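Tartronate semialdehyde reductase (Salmonella typhimurium, PDB 1VPD) probably catalyses the NAD(P)H-dependent reduction of tartronate semialdehyde to D-glycerate, the last step of the route from galactarate to D-glycerate. Local coordinates at residues 33-37 against 38-42; 107-110 against 111-115; 218-221 against 222-226. All coordinates share one frame; numbering follows the deposited sequence.

Contact 1: residues 33-37 against 38-42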
ATOM      1  N   VAL A  33      18.168   6.574  -4.254  1.00 18.62           N
ATOM      2  CA  VAL A  33      16.730   6.719  -4.467  1.00 18.86           C
ATOM      3  C   VAL A  33      16.356   7.348  -5.792  1.00 19.46           C
ATOM      4  O   VAL A  33      17.140   8.069  -6.423  1.00 20.09           O
ATOM      5  CB  VAL A  33      16.067   7.496  -3.294  1.00 18.21           C
ATOM      6  CG1 VAL A  33      16.465   6.916  -1.983  1.00 17.70           C
ATOM      7  CG2 VAL A  33      16.363   9.002  -3.333  1.00 18.13           C
ATOM      8  N   SER A  34      15.141   7.035  -6.246  1.00 19.79           N
ATOM      9  CA  SER A  34      14.555   7.697  -7.392  1.00 19.78           C
ATOM     10  C   SER A  34      13.035   7.758  -7.252  1.00 20.09           C
ATOM     11  O   SER A  34      12.437   6.985  -6.506  1.00 19.59           O
ATOM     12  CB  SER A  34      14.924   7.003  -8.686  1.00 19.86           C
ATOM     13  OG  SER A  34      14.391   7.716  -9.787  1.00 21.76           O
ATOM     14  N   ASP A  35      12.462   8.730  -7.945  1.00 20.59           N
ATOM     15  CA  ASP A  35      11.033   8.922  -8.067  1.00 21.52           C
ATOM     16  C   ASP A  35      10.787   9.767  -9.313  1.00 22.98           C
ATOM     17  O   ASP A  35      11.688  10.470  -9.770  1.00 23.23           O
ATOM     18  CB  ASP A  35      10.480   9.621  -6.821  1.00 21.13           C
ATOM     19  CG  ASP A  35       8.966   9.694  -6.821  1.00 22.28           C
ATOM     20  OD1 ASP A  35       8.347   8.650  -6.511  1.00 22.01           O
ATOM     21  OD2 ASP A  35       8.314  10.718  -7.143  1.00 21.69           O
ATOM     22  N   ARG A  36       9.573   9.713  -9.850  1.00 24.25           N
ATOM     23  CA  ARG A  36       9.199  10.554 -10.985  1.00 26.17           C
ATOM     24  C   ARG A  36       9.169  12.047 -10.633  1.00 25.61           C
ATOM     25  O   ARG A  36       9.263  12.878 -11.526  1.00 26.14           O
ATOM     26  CB  ARG A  36       7.842  10.127 -11.556  0.71 27.30           C
ATOM     27  CG  ARG A  36       7.834   8.693 -12.087  0.71 31.57           C
ATOM     28  CD  ARG A  36       6.934   8.445 -13.293  0.71 36.96           C
ATOM     29  NE  ARG A  36       7.107   7.092 -13.837  0.71 41.55           N
ATOM     30  CZ  ARG A  36       8.202   6.644 -14.461  0.71 45.78           C
ATOM     31  NH1 ARG A  36       9.265   7.428 -14.641  0.71 47.61           N
ATOM     32  NH2 ARG A  36       8.243   5.387 -14.908  0.71 47.56           N
ATOM     33  N   ASN A  37       9.032  12.370  -9.355  1.00 24.55           N
ATOM     34  CA  ASN A  37       8.990  13.760  -8.883  1.00 24.48           C
ATOM     35  C   ASN A  37      10.367  14.174  -8.330  1.00 23.56           C
ATOM     36  O   ASN A  37      10.772  13.705  -7.264  1.00 21.96           O
ATOM     37  CB  ASN A  37       7.902  13.896  -7.802  1.00 24.82           C
ATOM     38  CG  ASN A  37       7.735  15.328  -7.285  1.00 26.78           C
ATOM     39  OD1 ASN A  37       8.431  16.239  -7.715  1.00 27.13           O
ATOM     40  ND2 ASN A  37       6.804  15.519  -6.338  1.00 28.39           N
ATOM     41  N   PRO A  38      11.100  15.048  -9.026  1.00 23.84           N
ATOM     42  CA  PRO A  38      12.411  15.489  -8.516  1.00 23.97           C
ATOM     43  C   PRO A  38      12.355  16.109  -7.123  1.00 23.29           C
ATOM     44  O   PRO A  38      13.302  15.977  -6.374  1.00 23.08           O
ATOM     45  CB  PRO A  38      12.889  16.514  -9.571  1.00 24.45           C
ATOM     46  CG  PRO A  38      12.108  16.223 -10.781  1.00 25.48           C
ATOM     47  CD  PRO A  38      10.765  15.696 -10.307  1.00 24.59           C
ATOM     48  N   GLU A  39      11.247  16.747  -6.762  1.00 23.79           N
ATOM     49  CA  GLU A  39      11.106  17.316  -5.424  1.00 24.05           C
ATOM     50  C   GLU A  39      11.048  16.252  -4.346  1.00 22.45           C
ATOM     51  O   GLU A  39      11.556  16.465  -3.250  1.00 21.63           O
ATOM     52  CB  GLU A  39       9.867  18.201  -5.316  1.00 25.46           C
ATOM     53  CG  GLU A  39       9.893  19.442  -6.190  1.00 30.39           C
ATOM     54  CD  GLU A  39       8.763  20.412  -5.856  1.00 36.90           C
ATOM     55  OE1 GLU A  39       8.024  20.178  -4.867  1.00 40.19           O
ATOM     56  OE2 GLU A  39       8.611  21.415  -6.590  1.00 41.70           O
ATOM     57  N   ALA A  40      10.414  15.116  -4.645  1.00 21.76           N
ATOM     58  CA  ALA A  40      10.434  13.972  -3.720  1.00 20.81           C
ATOM     59  C   ALA A  40      11.867  13.435  -3.544  1.00 20.03           C
ATOM     60  O   ALA A  40      12.314  13.201  -2.426  1.00 18.90           O
ATOM     61  CB  ALA A  40       9.473  12.858  -4.200  1.00 21.15           C
ATOM     62  N   ILE A  41      12.604  13.271  -4.648  1.00 19.94           N
ATOM     63  CA  ILE A  41      14.026  12.923  -4.532  1.00 20.21           C
ATOM     64  C   ILE A  41      14.781  13.944  -3.670  1.00 19.91           C
ATOM     65  O   ILE A  41      15.510  13.572  -2.765  1.00 19.27           O
ATOM     66  CB  ILE A  41      14.721  12.805  -5.906  1.00 20.26           C
ATOM     67  CG1 ILE A  41      14.048  11.755  -6.795  1.00 20.83           C
ATOM     68  CG2 ILE A  41      16.213  12.483  -5.695  1.00 20.23           C
ATOM     69  CD1 ILE A  41      14.616  11.692  -8.210  1.00 21.56           C
ATOM     70  N   ALA A  42      14.575  15.234  -3.927  1.00 20.69           N
ATOM     71  CA  ALA A  42      15.315  16.272  -3.191  1.00 21.31           C
ATOM     72  C   ALA A  42      15.087  16.193  -1.691  1.00 21.93           C
ATOM     73  O   ALA A  42      16.009  16.339  -0.901  1.00 21.94           O
ATOM     74  CB  ALA A  42      14.967  17.637  -3.703  1.00 21.61           C
TER
HETATM   75  O   HOH W   1       6.335  18.065  -5.246  1.00 42.07           O
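Asn37 is the N-cap of helix 38-46, and its side chain bends over the first turn to meet Glu39: OD1 accepts from Glu39 N at 3.0 Å. The N-H...O angle is 141° and the donor stands well above the amide's carbonyl plane, so the capping bond is bent. With CG anti to the backbone N (chi1 -178°), the amide lies over the start of the helix, and a water that accepts from Asn37 ND2 and donates to Glu39 OE1 bridges the other end of the amide to the Glu39 carboxylate. The main chain of Asn37 adds a second grip, because its O accepts a straight bond from Ile41 N at 3.2 Å and a weak one from Ala40 N. Asp35 closes an Asx turn just before the cap, its OD2 taking Asn37 N from above the carboxylate plane, while OD1 is bonded to Leu13 N in the glycine-rich loop. This is the strand-to-helix corner of a Rossmann-type beta-alpha-beta unit, beside a loop predicted to bind NAD(+). Ile41 folds back against the strand end. Its CG1 branch runs on in an extended line (chi2 175°), which lays CD1 against the main chain of Asp35, 3.5 Å from Asp35 O.

Contact 2: residues 107-110 against 111-115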
ATOM      1  N   ARG A 107       4.309 -12.725  -9.999  1.00 16.76           N
ATOM      2  CA  ARG A 107       4.889 -13.983 -10.511  1.00 18.06           C
ATOM      3  C   ARG A 107       5.523 -13.806 -11.893  1.00 17.79           C
ATOM      4  O   ARG A 107       6.626 -14.322 -12.147  1.00 17.76           O
ATOM      5  CB  ARG A 107       3.823 -15.093 -10.570  0.52 18.54           C
ATOM      6  CG  ARG A 107       3.347 -15.587  -9.211  0.52 21.33           C
ATOM      7  CD  ARG A 107       2.460 -16.869  -9.256  0.52 24.52           C
ATOM      8  NE  ARG A 107       1.261 -16.689 -10.083  0.52 26.84           N
ATOM      9  CZ  ARG A 107       0.027 -16.416  -9.650  0.52 28.57           C
ATOM     10  NH1 ARG A 107      -0.244 -16.290  -8.348  0.52 29.17           N
ATOM     11  NH2 ARG A 107      -0.957 -16.275 -10.542  0.52 28.13           N
ATOM     12  N   GLU A 108       4.869 -13.036 -12.756  1.00 17.39           N
ATOM     13  CA  GLU A 108       5.394 -12.727 -14.086  1.00 18.23           C
ATOM     14  C   GLU A 108       6.708 -11.950 -14.035  1.00 17.35           C
ATOM     15  O   GLU A 108       7.670 -12.271 -14.753  1.00 17.28           O
ATOM     16  CB  GLU A 108       4.388 -11.904 -14.887  1.00 19.49           C
ATOM     17  CG  GLU A 108       3.212 -12.709 -15.382  1.00 24.20           C
ATOM     18  CD  GLU A 108       2.145 -11.857 -16.060  1.00 28.93           C
ATOM     19  OE1 GLU A 108       1.978 -10.638 -15.754  1.00 31.60           O
ATOM     20  OE2 GLU A 108       1.452 -12.433 -16.903  1.00 33.33           O
ATOM     21  N   ILE A 109       6.739 -10.920 -13.201  1.00 16.13           N
ATOM     22  CA  ILE A 109       7.920 -10.081 -13.054  1.00 15.98           C
ATOM     23  C   ILE A 109       9.042 -10.924 -12.422  1.00 15.94           C
ATOM     24  O   ILE A 109      10.205 -10.847 -12.844  1.00 16.49           O
ATOM     25  CB  ILE A 109       7.604  -8.849 -12.179  1.00 15.70           C
ATOM     26  CG1 ILE A 109       6.586  -7.945 -12.901  1.00 16.59           C
ATOM     27  CG2 ILE A 109       8.890  -8.079 -11.885  1.00 16.90           C
ATOM     28  CD1 ILE A 109       5.888  -6.971 -11.987  1.00 17.93           C
ATOM     29  N   SER A 110       8.699 -11.727 -11.424  1.00 15.46           N
ATOM     30  CA  SER A 110       9.686 -12.621 -10.800  1.00 16.23           C
ATOM     31  C   SER A 110      10.324 -13.571 -11.826  1.00 16.88           C
ATOM     32  O   SER A 110      11.551 -13.786 -11.825  1.00 16.89           O
ATOM     33  CB  SER A 110       9.035 -13.420  -9.676  1.00 16.42           C
ATOM     34  OG  SER A 110       9.963 -14.323  -9.081  1.00 17.95           O
ATOM     35  N   ASP A 111       9.507 -14.146 -12.695  1.00 17.38           N
ATOM     36  CA  ASP A 111      10.018 -15.090 -13.705  1.00 18.40           C
ATOM     37  C   ASP A 111      10.939 -14.385 -14.686  1.00 18.43           C
ATOM     38  O   ASP A 111      11.981 -14.936 -15.071  1.00 18.86           O
ATOM     39  CB  ASP A 111       8.881 -15.752 -14.479  1.00 18.98           C
ATOM     40  CG  ASP A 111       8.162 -16.810 -13.674  1.00 21.63           C
ATOM     41  OD1 ASP A 111       8.673 -17.256 -12.628  1.00 23.60           O
ATOM     42  OD2 ASP A 111       7.049 -17.248 -14.032  1.00 25.52           O
ATOM     43  N   ALA A 112      10.578 -13.163 -15.072  1.00 17.81           N
ATOM     44  CA  ALA A 112      11.408 -12.389 -15.992  1.00 18.26           C
ATOM     45  C   ALA A 112      12.756 -12.048 -15.348  1.00 18.26           C
ATOM     46  O   ALA A 112      13.797 -12.145 -16.011  1.00 18.69           O
ATOM     47  CB  ALA A 112      10.706 -11.129 -16.427  1.00 18.23           C
ATOM     48  N   LEU A 113      12.742 -11.672 -14.074  1.00 17.80           N
ATOM     49  CA  LEU A 113      13.979 -11.337 -13.365  1.00 18.08           C
ATOM     50  C   LEU A 113      14.831 -12.584 -13.125  1.00 19.73           C
ATOM     51  O   LEU A 113      16.058 -12.526 -13.255  1.00 19.81           O
ATOM     52  CB  LEU A 113      13.679 -10.642 -12.033  1.00 17.54           C
ATOM     53  CG  LEU A 113      13.121  -9.220 -12.210  1.00 16.61           C
ATOM     54  CD1 LEU A 113      12.633  -8.669 -10.903  1.00 17.04           C
ATOM     55  CD2 LEU A 113      14.159  -8.274 -12.833  1.00 16.58           C
ATOM     56  N   LYS A 114      14.186 -13.709 -12.825  1.00 21.27           N
ATOM     57  CA  LYS A 114      14.902 -14.970 -12.552  1.00 23.47           C
ATOM     58  C   LYS A 114      15.726 -15.417 -13.755  1.00 23.37           C
ATOM     59  O   LYS A 114      16.806 -15.995 -13.585  1.00 23.58           O
ATOM     60  CB  LYS A 114      13.931 -16.080 -12.145  0.51 24.31           C
ATOM     61  CG  LYS A 114      14.609 -17.423 -11.838  0.51 27.14           C
ATOM     62  CD  LYS A 114      13.643 -18.420 -11.202  0.51 31.08           C
ATOM     63  CE  LYS A 114      14.135 -19.865 -11.324  0.51 33.48           C
ATOM     64  NZ  LYS A 114      15.624 -20.001 -11.294  0.51 35.07           N
ATOM     65  N   ALA A 115      15.231 -15.146 -14.956  1.00 23.33           N
ATOM     66  CA  ALA A 115      15.944 -15.492 -16.185  1.00 23.96           C
ATOM     67  C   ALA A 115      17.297 -14.769 -16.279  1.00 24.04           C
ATOM     68  O   ALA A 115      18.213 -15.255 -16.940  1.00 24.17           O
ATOM     69  CB  ALA A 115      15.105 -15.178 -17.383  1.00 24.67           C
TER
HETATM   70  O   HOH W   2       9.657 -16.795 -10.102  1.00 30.68           O
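The shortest direct hydrogen bond between 107-110 and 111-115 runs from Lys114 N to Ser110 O, 2.8 Å, one of four consecutive i to i+4 bonds that join the two segments within alpha-helix 103-114. The same spacing links Arg107 O with Asp111 N, Glu108 O with Ala112 N and Ile109 O with Leu113 N; all four N-H...O angles fall between 152° and 160°, the evidence for a regular helix. It is the crossover helix of the beta-alpha-beta unit formed with strands 94-97 and 119-126 in the Rossmann-type domain.

Ile109 and Leu113 run alongside each other in the same direction, with Ile109 CG2 at 3.9 Å from Leu113 CD1. Leu113 CG is anti to its own carbonyl carbon (chi1 -70°), which also brings it back over the preceding turn, 3.4 Å from Ile109 O. Both side chains pack on Met120 of the strand, which Ser110 touches as well, and helix 72-80 adds Val75 beside Ile109 and Leu80 beside Leu113. Apart from this apolar packing, Lys76 of that same helix forms a salt bridge with Glu108 OE1.

Ser110 and Asp111 are joined through one water. Ser110 OG is 2.7 Å from the water oxygen, and that water donates to Asp111 OD1.

Contact 3: residues 218-221 against 222-226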
ATOM      1  N   THR A 218      -8.470  -0.527  13.998  1.00 13.81           N
ATOM      2  CA  THR A 218      -7.489   0.430  13.525  1.00 13.64           C
ATOM      3  C   THR A 218      -8.105   1.410  12.515  1.00 13.16           C
ATOM      4  O   THR A 218      -7.849   2.608  12.571  1.00 12.78           O
ATOM      5  CB  THR A 218      -6.299  -0.344  12.967  1.00 13.65           C
ATOM      6  OG1 THR A 218      -5.790  -1.205  14.009  1.00 14.95           O
ATOM      7  CG2 THR A 218      -5.133   0.585  12.569  1.00 14.04           C
ATOM      8  N   VAL A 219      -8.986   0.909  11.641  1.00 12.96           N
ATOM      9  CA  VAL A 219      -9.732   1.775  10.718  1.00 12.95           C
ATOM     10  C   VAL A 219     -10.605   2.773  11.463  1.00 13.00           C
ATOM     11  O   VAL A 219     -10.632   3.958  11.114  1.00 13.18           O
ATOM     12  CB  VAL A 219     -10.596   0.954   9.738  1.00 12.68           C
ATOM     13  CG1 VAL A 219     -11.824   1.754   9.254  1.00 12.85           C
ATOM     14  CG2 VAL A 219      -9.751   0.518   8.547  1.00 12.90           C
ATOM     15  N   LEU A 220     -11.303   2.318  12.496  1.00 13.05           N
ATOM     16  CA  LEU A 220     -12.217   3.205  13.208  1.00 13.28           C
ATOM     17  C   LEU A 220     -11.444   4.396  13.791  1.00 13.35           C
ATOM     18  O   LEU A 220     -11.840   5.554  13.620  1.00 13.18           O
ATOM     19  CB  LEU A 220     -12.989   2.459  14.296  1.00 13.23           C
ATOM     20  CG  LEU A 220     -14.068   3.276  15.014  1.00 14.66           C
ATOM     21  CD1 LEU A 220     -15.221   3.580  14.099  1.00 15.33           C
ATOM     22  CD2 LEU A 220     -14.556   2.516  16.244  1.00 15.84           C
ATOM     23  N   ASP A 221     -10.343   4.109  14.466  1.00 13.93           N
ATOM     24  CA  ASP A 221      -9.562   5.179  15.109  1.00 14.73           C
ATOM     25  C   ASP A 221      -8.818   6.059  14.113  1.00 15.20           C
ATOM     26  O   ASP A 221      -8.613   7.247  14.379  1.00 15.52           O
ATOM     27  CB  ASP A 221      -8.576   4.582  16.092  1.00 15.25           C
ATOM     28  CG  ASP A 221      -9.243   4.045  17.333  1.00 17.26           C
ATOM     29  OD1 ASP A 221     -10.265   4.603  17.765  1.00 21.68           O
ATOM     30  OD2 ASP A 221      -8.798   3.072  17.941  1.00 19.46           O
ATOM     31  N   ALA A 222      -8.406   5.495  12.978  1.00 15.11           N
ATOM     32  CA  ALA A 222      -7.724   6.279  11.945  1.00 14.82           C
ATOM     33  C   ALA A 222      -8.673   7.168  11.148  1.00 14.78           C
ATOM     34  O   ALA A 222      -8.328   8.310  10.837  1.00 15.17           O
ATOM     35  CB  ALA A 222      -6.974   5.371  10.979  1.00 15.10           C
ATOM     36  N   LYS A 223      -9.859   6.649  10.829  1.00 13.38           N
ATOM     37  CA  LYS A 223     -10.737   7.259   9.835  1.00 13.28           C
ATOM     38  C   LYS A 223     -11.948   7.990  10.394  1.00 13.12           C
ATOM     39  O   LYS A 223     -12.398   8.950   9.764  1.00 14.42           O
ATOM     40  CB  LYS A 223     -11.161   6.216   8.795  1.00 13.11           C
ATOM     41  CG  LYS A 223     -10.007   5.520   8.088  1.00 14.40           C
ATOM     42  CD  LYS A 223      -8.987   6.493   7.493  1.00 15.73           C
ATOM     43  CE  LYS A 223      -8.024   5.809   6.551  1.00 17.11           C
ATOM     44  NZ  LYS A 223      -7.098   6.807   5.917  1.00 17.75           N
ATOM     45  N   ALA A 224     -12.465   7.608  11.559  1.00 13.73           N
ATOM     46  CA  ALA A 224     -13.639   8.321  12.089  1.00 14.17           C
ATOM     47  C   ALA A 224     -13.332   9.802  12.325  1.00 14.93           C
ATOM     48  O   ALA A 224     -14.129  10.663  11.941  1.00 14.30           O
ATOM     49  CB  ALA A 224     -14.238   7.663  13.345  1.00 14.36           C
ATOM     50  N   PRO A 225     -12.190  10.112  12.936  1.00 15.71           N
ATOM     51  CA  PRO A 225     -11.815  11.525  13.112  1.00 16.27           C
ATOM     52  C   PRO A 225     -11.702  12.276  11.785  1.00 16.19           C
ATOM     53  O   PRO A 225     -12.162  13.430  11.710  1.00 16.58           O
ATOM     54  CB  PRO A 225     -10.482  11.437  13.864  1.00 16.91           C
ATOM     55  CG  PRO A 225     -10.588  10.136  14.601  1.00 16.83           C
ATOM     56  CD  PRO A 225     -11.210   9.216  13.573  1.00 15.98           C
HETATM   57  N   MSE A 226     -11.137  11.644  10.754  1.00 16.32           N
HETATM   58  CA  MSE A 226     -10.999  12.277   9.444  1.00 16.64           C
HETATM   59  C   MSE A 226     -12.358  12.611   8.855  1.00 15.87           C
HETATM   60  O   MSE A 226     -12.585  13.721   8.377  1.00 15.93           O
HETATM   61  CB  MSE A 226     -10.199  11.387   8.485  1.00 16.97           C
HETATM   62  CG  MSE A 226      -8.755  11.186   8.902  1.00 19.34           C
HETATM   63 SE   MSE A 226      -7.725  10.143   7.621  0.86 23.00          SE
HETATM   64  CE  MSE A 226      -7.819  11.317   6.053  1.00 20.84           C
TER
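This is a local contact within one helix, 218-228, in the all-helical part of the protein, where a proline interrupts the second turn. Three i to i+4 bonds define the regular portion: Ala222 N to Thr218 O, Lys223 N to Val219 O at 2.8 Å, and Ala224 N to Leu220 O. The series then stops. Pro225 has no N-H to give, and its CD takes up the place beside Asp221 O at 3.4 Å; Met226 N, too, lacks a bond to the preceding turn, and the helix kinks there.

Side-chain contact between the segments is slight, limited to two loose i to i+4 pairs: Leu220 CD1 with Ala224 CB and Val219 CG1 with Lys223 CG, each at 4.3 Å. Tyr207 of helix 203-210 meets Leu220 and Ala224 and also bonds to Asp221 OD1 through its hydroxyl. Lys223 CB sits 3.3 Å from Val219 O; beyond it the chain bends at chi2 (-52°), and NZ ends in a salt bridge with Asp281. Val219 packs on Asn185 and Ile186 of helix 170-198, which carries the predicted active-site Lys175. The arrangement is that of a proline-kinked alpha-helix in the C-terminal helical domain of the HIBADH-related family.

In the fold
Contacts 1, 2 and 3 follow one another along the chain without overlapping. The first two belong to the Rossmann-type domain and are built round the same mixed sheet: 33-42 leads from the end of strand 30-34 into helix 38-46, near one edge of the sheet, whereas 107-115 is on a flanking helix that links strands 94-97 and 119-126. Their centres are 27 Å apart and their nearest atoms about 13 Å. Contact 3, at 218-226, belongs to the helical C-terminal domain, with its centre 30 Å from that of contact 1 and 38 Å from that of contact 2, across the chain's centre from the latter. Contact 1 alone adjoins the predicted NAD(+)-binding loop; the other two are structural packing in separate domains.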